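Local coordinates for aminotransferase class I and II (Streptococcus suis 89/1591, PDB 3P6K), which carries covalently bound pyridoxal phosphate and probably catalyses the transfer of amino groups between amino acids and oxo acids, as other class I and II aminotransferases do, at residues Val27-Leu32 / Ser225-Arg230; Thr154-Cys159 / Gly187-Ser192; Val305-Phe310 / Gly349-Gln354. All coordinates share one frame; numbering follows the deposited sequence.

Interaction 1. Residues Val27-Leu32 / Ser225-Arg230. With SO4 (sulfate ion), chain G.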
# COMPACT_ATOMS: atom_id res chain seq x y z
N VAL B 27 -13.39 -11.39 -8.83
CA VAL B 27 -13.38 -10.11 -8.09
C VAL B 27 -14.51 -10.07 -7.06
O VAL B 27 -14.32 -9.53 -5.97
CB VAL B 27 -13.44 -8.87 -9.04
CG1 VAL B 27 -13.64 -7.56 -8.24
CG2 VAL B 27 -12.18 -8.80 -9.88
N SER B 28 -15.67 -10.64 -7.41
CA SER B 28 -16.84 -10.70 -6.55
C SER B 28 -16.67 -11.88 -5.60
O SER B 28 -16.56 -13.01 -6.05
CB SER B 28 -18.14 -10.85 -7.35
OG SER B 28 -19.26 -11.07 -6.47
N ILE B 29 -16.65 -11.60 -4.29
CA ILE B 29 -16.40 -12.64 -3.26
C ILE B 29 -17.40 -12.62 -2.06
O ILE B 29 -17.08 -13.09 -0.97
CB ILE B 29 -14.90 -12.63 -2.80
CG1 ILE B 29 -14.49 -11.25 -2.23
CG2 ILE B 29 -13.95 -13.08 -3.97
CD1 ILE B 29 -12.95 -11.09 -2.18
N SER B 30 -18.61 -12.12 -2.33
CA SER B 30 -19.68 -11.99 -1.37
C SER B 30 -19.16 -11.24 -0.15
O SER B 30 -19.19 -11.75 0.95
CB SER B 30 -20.26 -13.37 -1.03
OG SER B 30 -20.81 -13.97 -2.17
N SER B 31 -18.66 -10.03 -0.39
CA SER B 31 -18.08 -9.18 0.64
C SER B 31 -19.11 -8.80 1.72
O SER B 31 -20.28 -8.58 1.42
CB SER B 31 -17.47 -7.94 0.04
OG SER B 31 -16.42 -8.26 -0.90
N LEU B 32 -18.66 -8.78 2.96
CA LEU B 32 -19.49 -8.39 4.07
C LEU B 32 -19.74 -6.89 4.12
O LEU B 32 -18.88 -6.08 3.72
CB LEU B 32 -18.83 -8.79 5.38
CG LEU B 32 -18.86 -10.27 5.73
CD1 LEU B 32 -17.85 -10.59 6.80
CD2 LEU B 32 -20.24 -10.63 6.18
N SER B 225 -13.93 -12.26 3.45
CA SER B 225 -14.91 -11.37 2.82
C SER B 225 -14.84 -9.86 3.16
O SER B 225 -15.86 -9.16 3.13
CB SER B 225 -16.33 -11.92 3.06
OG SER B 225 -16.46 -13.23 2.54
N LEU B 226 -13.64 -9.34 3.40
CA LEU B 226 -13.45 -7.93 3.74
C LEU B 226 -12.33 -7.26 2.93
O LEU B 226 -11.46 -6.60 3.49
CB LEU B 226 -13.19 -7.84 5.25
CG LEU B 226 -14.33 -8.26 6.20
CD1 LEU B 226 -13.76 -8.61 7.59
CD2 LEU B 226 -15.40 -7.13 6.30
N PRO B 227 -12.36 -7.39 1.60
CA PRO B 227 -11.30 -6.67 0.84
C PRO B 227 -11.28 -5.15 1.00
O PRO B 227 -10.21 -4.56 0.93
CB PRO B 227 -11.57 -7.05 -0.62
CG PRO B 227 -12.91 -7.61 -0.66
CD PRO B 227 -13.32 -8.07 0.71
N GLY B 228 -12.43 -4.55 1.27
CA GLY B 228 -12.55 -3.12 1.45
C GLY B 228 -11.87 -2.43 2.62
O GLY B 228 -11.81 -1.20 2.64
N ILE B 229 -11.37 -3.20 3.58
CA ILE B 229 -10.57 -2.65 4.69
C ILE B 229 -9.06 -2.68 4.40
O ILE B 229 -8.33 -2.04 5.12
CB ILE B 229 -10.91 -3.28 6.08
CG1 ILE B 229 -10.59 -4.77 6.16
CG2 ILE B 229 -12.36 -2.94 6.49
CD1 ILE B 229 -10.84 -5.39 7.57
N ARG B 230 -8.62 -3.38 3.33
CA ARG B 230 -7.21 -3.51 2.93
C ARG B 230 -6.32 -3.89 4.14
O ARG B 230 -5.48 -3.12 4.56
CB ARG B 230 -6.71 -2.22 2.28
CG ARG B 230 -7.60 -1.53 1.26
CD ARG B 230 -7.97 -2.33 0.05
NE ARG B 230 -6.83 -2.92 -0.63
CZ ARG B 230 -6.57 -4.22 -0.76
NH1 ARG B 230 -7.37 -5.19 -0.25
NH2 ARG B 230 -5.47 -4.56 -1.41
S SO4 G . -18.81 -8.49 -3.78
O1 SO4 G . -19.57 -8.00 -2.66
O2 SO4 G . -18.73 -7.43 -4.74
O3 SO4 G . -17.47 -8.92 -3.31
O4 SO4 G . -19.52 -9.59 -4.35
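The loop Ile29-Leu32 bends past Ser225-Pro227, and a sulfate ion, probably from the crystallisation liquor, sits in the bend. Ser28 binds the sulfate: Ser28 OG lies 2.6 Å from sulfate O4. Ile29 does two jobs. Ile29 N donates to sulfate O3 at 3.0 Å. Its side chain has CG1 wedged between the backbone N and the carbonyl carbon (chi1 58°). From there Ile29 CD1 meets Pro227 CG at 3.8 Å, tip to tip.

Ser30 offers its carbonyl O to Ser225 OG, a weak bond of 3.5 Å. The stronger partner of that hydroxyl is Asn277. Segment 225-230 borders the cofactor site of a fold type I pyridoxal phosphate enzyme, and 27-32 packs against this segment. Residues 225-230 follow the cofactor-bearing residue at position 222. The 3-10 turn at Pro227-Ile229 leads into Arg230, whose NH1 bonds to the cofactor oxygen OP3 and to Pro227 O. Arg230 NH2 and NE reach Met252 O and Cys254 O of the second subunit.

Ser31 also grips the sulfate: Ser31 OG is 2.7 Å from sulfate O3, and Ser31 N is directed at sulfate O1. With OG anti to the carbonyl carbon (chi1 -60°), the Ser31 hydroxyl faces the ion while Ser31 OG still lies 3.5 Å from Pro227 CD. Asn58 ND2 of the second subunit binds the same sulfate. Leu32 N donates to Ser225 O at 2.8 Å. Leu32 CB then rests against Leu226 CD2 at 3.9 Å.

Interaction 2. Residues Thr154-Cys159 / Gly187-Ser192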
# COMPACT_ATOMS: atom_id res chain seq x y z
N THR B 154 22.99 -21.01 -3.91
CA THR B 154 22.80 -19.61 -3.60
C THR B 154 21.34 -19.11 -3.72
O THR B 154 21.11 -17.90 -3.55
CB THR B 154 23.71 -18.75 -4.53
OG1 THR B 154 23.32 -18.94 -5.90
CG2 THR B 154 25.19 -19.16 -4.37
N THR B 155 20.36 -20.00 -4.01
CA THR B 155 18.93 -19.60 -4.17
C THR B 155 18.40 -18.88 -2.90
O THR B 155 18.46 -19.43 -1.81
CB THR B 155 18.02 -20.80 -4.54
OG1 THR B 155 18.44 -21.35 -5.80
CG2 THR B 155 16.56 -20.39 -4.65
N LYS B 156 17.93 -17.65 -3.07
CA LYS B 156 17.53 -16.81 -1.95
C LYS B 156 16.13 -17.17 -1.46
O LYS B 156 15.92 -17.24 -0.25
CB LYS B 156 17.58 -15.32 -2.35
CG LYS B 156 16.99 -14.27 -1.34
CD LYS B 156 17.71 -14.21 0.01
CE LYS B 156 19.03 -13.43 -0.02
NZ LYS B 156 18.81 -11.96 -0.22
N MSE B 157 15.20 -17.37 -2.40
CA MSE B 157 13.79 -17.58 -2.09
C MSE B 157 13.05 -18.36 -3.15
O MSE B 157 13.37 -18.24 -4.33
CB MSE B 157 13.11 -16.20 -1.97
CG MSE B 157 11.62 -16.16 -1.57
SE MSE B 157 11.06 -14.30 -1.54
CE MSE B 157 11.90 -13.80 0.15
N ILE B 158 12.06 -19.13 -2.70
CA ILE B 158 11.12 -19.85 -3.55
C ILE B 158 9.76 -19.17 -3.29
O ILE B 158 9.38 -19.04 -2.12
CB ILE B 158 11.01 -21.34 -3.20
CG1 ILE B 158 12.36 -22.04 -3.32
CG2 ILE B 158 10.01 -22.04 -4.09
CD1 ILE B 158 12.34 -23.49 -2.93
N CYS B 159 9.06 -18.72 -4.32
CA CYS B 159 7.73 -18.09 -4.17
C CYS B 159 6.61 -19.02 -4.60
O CYS B 159 6.62 -19.50 -5.75
CB CYS B 159 7.61 -16.83 -5.02
SG CYS B 159 8.79 -15.54 -4.57
N GLY B 187 19.35 -23.42 2.20
CA GLY B 187 18.91 -22.32 3.06
C GLY B 187 17.99 -21.25 2.47
O GLY B 187 17.93 -20.15 3.02
N ALA B 188 17.27 -21.55 1.38
CA ALA B 188 16.37 -20.59 0.73
C ALA B 188 15.10 -20.31 1.56
O ALA B 188 14.60 -21.21 2.25
CB ALA B 188 15.97 -21.09 -0.69
N TYR B 189 14.60 -19.07 1.52
CA TYR B 189 13.33 -18.74 2.21
C TYR B 189 12.22 -19.24 1.31
O TYR B 189 12.43 -19.44 0.12
CB TYR B 189 13.10 -17.24 2.35
CG TYR B 189 14.04 -16.47 3.21
CD1 TYR B 189 13.94 -16.50 4.60
CD2 TYR B 189 15.00 -15.62 2.62
CE1 TYR B 189 14.83 -15.74 5.42
CE2 TYR B 189 15.88 -14.84 3.40
CZ TYR B 189 15.79 -14.90 4.79
OH TYR B 189 16.67 -14.12 5.53
N ILE B 190 11.03 -19.44 1.87
CA ILE B 190 9.86 -19.73 1.04
C ILE B 190 8.77 -18.72 1.38
O ILE B 190 8.28 -18.71 2.51
CB ILE B 190 9.29 -21.16 1.17
CG1 ILE B 190 10.37 -22.20 0.87
CG2 ILE B 190 8.04 -21.30 0.23
CD1 ILE B 190 9.97 -23.69 1.14
N LEU B 191 8.44 -17.87 0.40
CA LEU B 191 7.35 -16.92 0.51
C LEU B 191 6.12 -17.67 0.05
O LEU B 191 6.12 -18.19 -1.07
CB LEU B 191 7.58 -15.69 -0.39
CG LEU B 191 6.39 -14.74 -0.55
CD1 LEU B 191 5.85 -14.29 0.83
CD2 LEU B 191 6.81 -13.56 -1.39
N SER B 192 5.10 -17.76 0.91
CA SER B 192 3.84 -18.41 0.57
C SER B 192 2.66 -17.44 0.74
O SER B 192 2.30 -17.07 1.86
CB SER B 192 3.62 -19.64 1.40
OG SER B 192 2.50 -20.32 0.95
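The strand segments 155-159 and 189-192 run parallel as neighbours, their axes 24° apart, with Met157 opposite Tyr189, Ile158 opposite Ile190 and Cys159 opposite Leu191. Three backbone bonds join them. Tyr189 N donates to Lys156 O at 2.9 Å. Ile158 then uses both its polar backbone atoms: its N is 2.9 Å from Tyr189 O, and its O is 2.9 Å from Leu191 N. Met157 and Cys159 instead direct their backbone bonds to strand 107-112 on the other flank.

Tyr189, Met157, Cys159 and Leu191 share one face of the sheet. Lys156 lies alongside Tyr189, pointing the same way. Lys156 CD comes to the edge of the Tyr189 ring, in its plane, 3.9 Å from Tyr189 CE2. Bends along the lysine chain carry its NZ to a salt bridge with Asp106. Met157, a selenomethionine, has CG anti to the backbone N (chi1 -177°) and passes at a slant to Leu191; Met157 SE is 3.9 Å from Leu191 CB. Further along, Cys159 SG touches Leu191 CD2 at 4.2 Å.

Ile158 and Ile190 meet on the other face, where Ile158 CB is 4.2 Å from Ile190 CG1. Where the pairing begins, Ala188 CB presses on Thr155 O at 3.2 Å.

The two strands belong to a beta-alpha-beta crossover. Helix 173-185 joins them and covers the isoleucine face through Leu179 and Ala183; a Schellman motif with Gly187 at C-prime ends it. Helix 89-101 packs on the Met157 face through Val97, Leu98 and Leu101. Within the mixed seven-stranded sheet of the large domain, the pair lies between strands 107-112 and 214-219.

Interaction 3. Residues Val305-Phe310 / Gly349-Gln354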
# COMPACT_ATOMS: atom_id res chain seq x y z
N VAL B 305 -11.58 -27.06 -2.81
CA VAL B 305 -12.59 -26.23 -2.11
C VAL B 305 -12.04 -24.84 -1.75
O VAL B 305 -12.01 -24.38 -0.59
CB VAL B 305 -13.25 -26.95 -0.89
CG1 VAL B 305 -14.57 -26.25 -0.51
CG2 VAL B 305 -13.52 -28.38 -1.22
N VAL B 306 -11.63 -24.19 -2.83
CA VAL B 306 -11.07 -22.85 -2.88
C VAL B 306 -11.95 -22.12 -3.90
O VAL B 306 -12.38 -22.73 -4.87
CB VAL B 306 -9.56 -23.03 -3.32
CG1 VAL B 306 -8.94 -21.81 -3.81
CG2 VAL B 306 -8.76 -23.63 -2.15
N SER B 307 -12.14 -20.82 -3.73
CA SER B 307 -13.08 -20.07 -4.57
C SER B 307 -12.60 -19.69 -5.99
O SER B 307 -13.28 -18.94 -6.64
CB SER B 307 -13.55 -18.81 -3.83
OG SER B 307 -12.58 -17.78 -3.90
N THR B 308 -11.42 -20.16 -6.43
CA THR B 308 -10.94 -19.87 -7.79
C THR B 308 -10.84 -21.22 -8.50
O THR B 308 -10.65 -22.26 -7.84
CB THR B 308 -9.62 -19.02 -7.83
OG1 THR B 308 -9.29 -18.69 -9.20
CG2 THR B 308 -8.46 -19.74 -7.17
N SER B 309 -11.12 -21.20 -9.80
CA SER B 309 -11.04 -22.39 -10.66
C SER B 309 -10.53 -21.95 -11.98
O SER B 309 -10.60 -20.75 -12.32
CB SER B 309 -12.38 -23.10 -10.83
OG SER B 309 -13.33 -22.35 -11.56
N PHE B 310 -9.98 -22.91 -12.70
CA PHE B 310 -9.40 -22.67 -14.01
C PHE B 310 -10.03 -23.79 -14.85
O PHE B 310 -9.66 -24.96 -14.68
CB PHE B 310 -7.88 -22.70 -13.89
CG PHE B 310 -7.13 -21.96 -14.99
CD1 PHE B 310 -7.48 -20.64 -15.37
CD2 PHE B 310 -6.00 -22.53 -15.54
CE1 PHE B 310 -6.74 -19.96 -16.32
CE2 PHE B 310 -5.24 -21.85 -16.51
CZ PHE B 310 -5.62 -20.56 -16.89
N GLY B 349 -14.27 -17.53 -11.00
CA GLY B 349 -14.38 -17.35 -9.55
C GLY B 349 -15.84 -17.54 -9.20
O GLY B 349 -16.72 -16.96 -9.85
N PHE B 350 -16.10 -18.34 -8.17
CA PHE B 350 -17.46 -18.70 -7.79
C PHE B 350 -17.80 -18.44 -6.32
O PHE B 350 -18.78 -18.96 -5.82
CB PHE B 350 -17.71 -20.15 -8.20
CG PHE B 350 -16.77 -21.12 -7.58
CD1 PHE B 350 -15.55 -21.41 -8.19
CD2 PHE B 350 -17.08 -21.71 -6.37
CE1 PHE B 350 -14.66 -22.29 -7.62
CE2 PHE B 350 -16.19 -22.58 -5.79
CZ PHE B 350 -14.98 -22.88 -6.42
N ALA B 351 -17.03 -17.56 -5.66
CA ALA B 351 -17.36 -17.07 -4.29
C ALA B 351 -18.40 -15.92 -4.34
O ALA B 351 -18.70 -15.33 -3.29
CB ALA B 351 -16.10 -16.58 -3.56
N CYS B 352 -18.94 -15.59 -5.52
CA CYS B 352 -19.97 -14.56 -5.71
C CYS B 352 -21.32 -15.06 -5.21
O CYS B 352 -21.44 -16.20 -4.81
CB CYS B 352 -20.08 -14.21 -7.20
SG CYS B 352 -20.44 -15.69 -8.21
N GLU B 353 -22.33 -14.19 -5.22
CA GLU B 353 -23.67 -14.56 -4.79
C GLU B 353 -24.17 -15.72 -5.67
O GLU B 353 -23.85 -15.78 -6.87
CB GLU B 353 -24.63 -13.37 -4.82
CG GLU B 353 -24.27 -12.27 -3.78
CD GLU B 353 -25.20 -11.06 -3.83
OE1 GLU B 353 -26.28 -11.15 -4.47
OE2 GLU B 353 -24.85 -10.00 -3.23
N GLN B 354 -24.87 -16.66 -5.05
CA GLN B 354 -25.33 -17.87 -5.75
C GLN B 354 -26.12 -17.60 -7.04
O GLN B 354 -25.86 -18.26 -8.04
CB GLN B 354 -26.12 -18.79 -4.81
CG GLN B 354 -26.47 -20.10 -5.42
CD GLN B 354 -27.09 -21.05 -4.45
OE1 GLN B 354 -26.40 -21.67 -3.64
NE2 GLN B 354 -28.40 -21.21 -4.53
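Ser307 and Phe350 carry this contact. One hydrogen bond joins the segments: Phe350 N donates to Ser307 O at 3.3 Å. Ser307 O also receives a CA-H...O contact from Gly349 CA at 3.5 Å. Two backbone groups thus meet one carbonyl.

Contacts to the aromatic ring come next. Phe350 CG sits between the backbone N and the carbonyl carbon (chi1 59°), which folds the ring back against the 306-309 backbone. Ser307 O lies over one face, offset toward the rim. Ser307 CA makes a CH-pi contact, 4.2 Å from the centroid of the Phe350 ring and 23° off the normal. Val306 O comes in obliquely and is 3.0 Å from Phe350 CZ. Ser309 CB approaches the edge of the Phe350 ring, near its plane, 4.0 Å from Phe350 CE1. Ser309 OG turns instead to Leu348 O. Leu288 and Leu357 pack on the Phe350 side chain from helices 270-294 and 354-368.

Methyl and methylene packing completes the contact. Ser307 CB and Ala351 CB are 3.4 Å apart, tighter than usual for two carbons.

Beyond the contact, Glu353 takes the N-cap position of helix 354-368 and forms a salt bridge with Lys56 of the second subunit. The chain enters strand 308-313 and leaves strand 345-349 here, and the loop Phe350-Cys352 is held against the strand entrance. The contact thus lies at the end of the two inner strands of the antiparallel sheet in the small domain of a fold type I aminotransferase.

Interactions 1 and 3 are neighbours, with centres 13 Å apart. Ser30 OG reaches Ala351 O at 2.7 Å, and Ser28 packs on Cys352. Loop 27-32 meets the cofactor-side loop 225-230 in interaction 1 and touches segment 349-354 of interaction 3, so it bridges the two. Interaction 2 is remote: its centre is about 30 Å from each of the others, across the centre of the chain, in the core sheet of the large domain. Along the chain, 154-159 and 187-192 both fall between 27-32 and 225-230, while interaction 3 follows. Helix 270-294 touches both interactions 1 and 3. Both also have partners on the second subunit, whereas interaction 2 lies within one subunit.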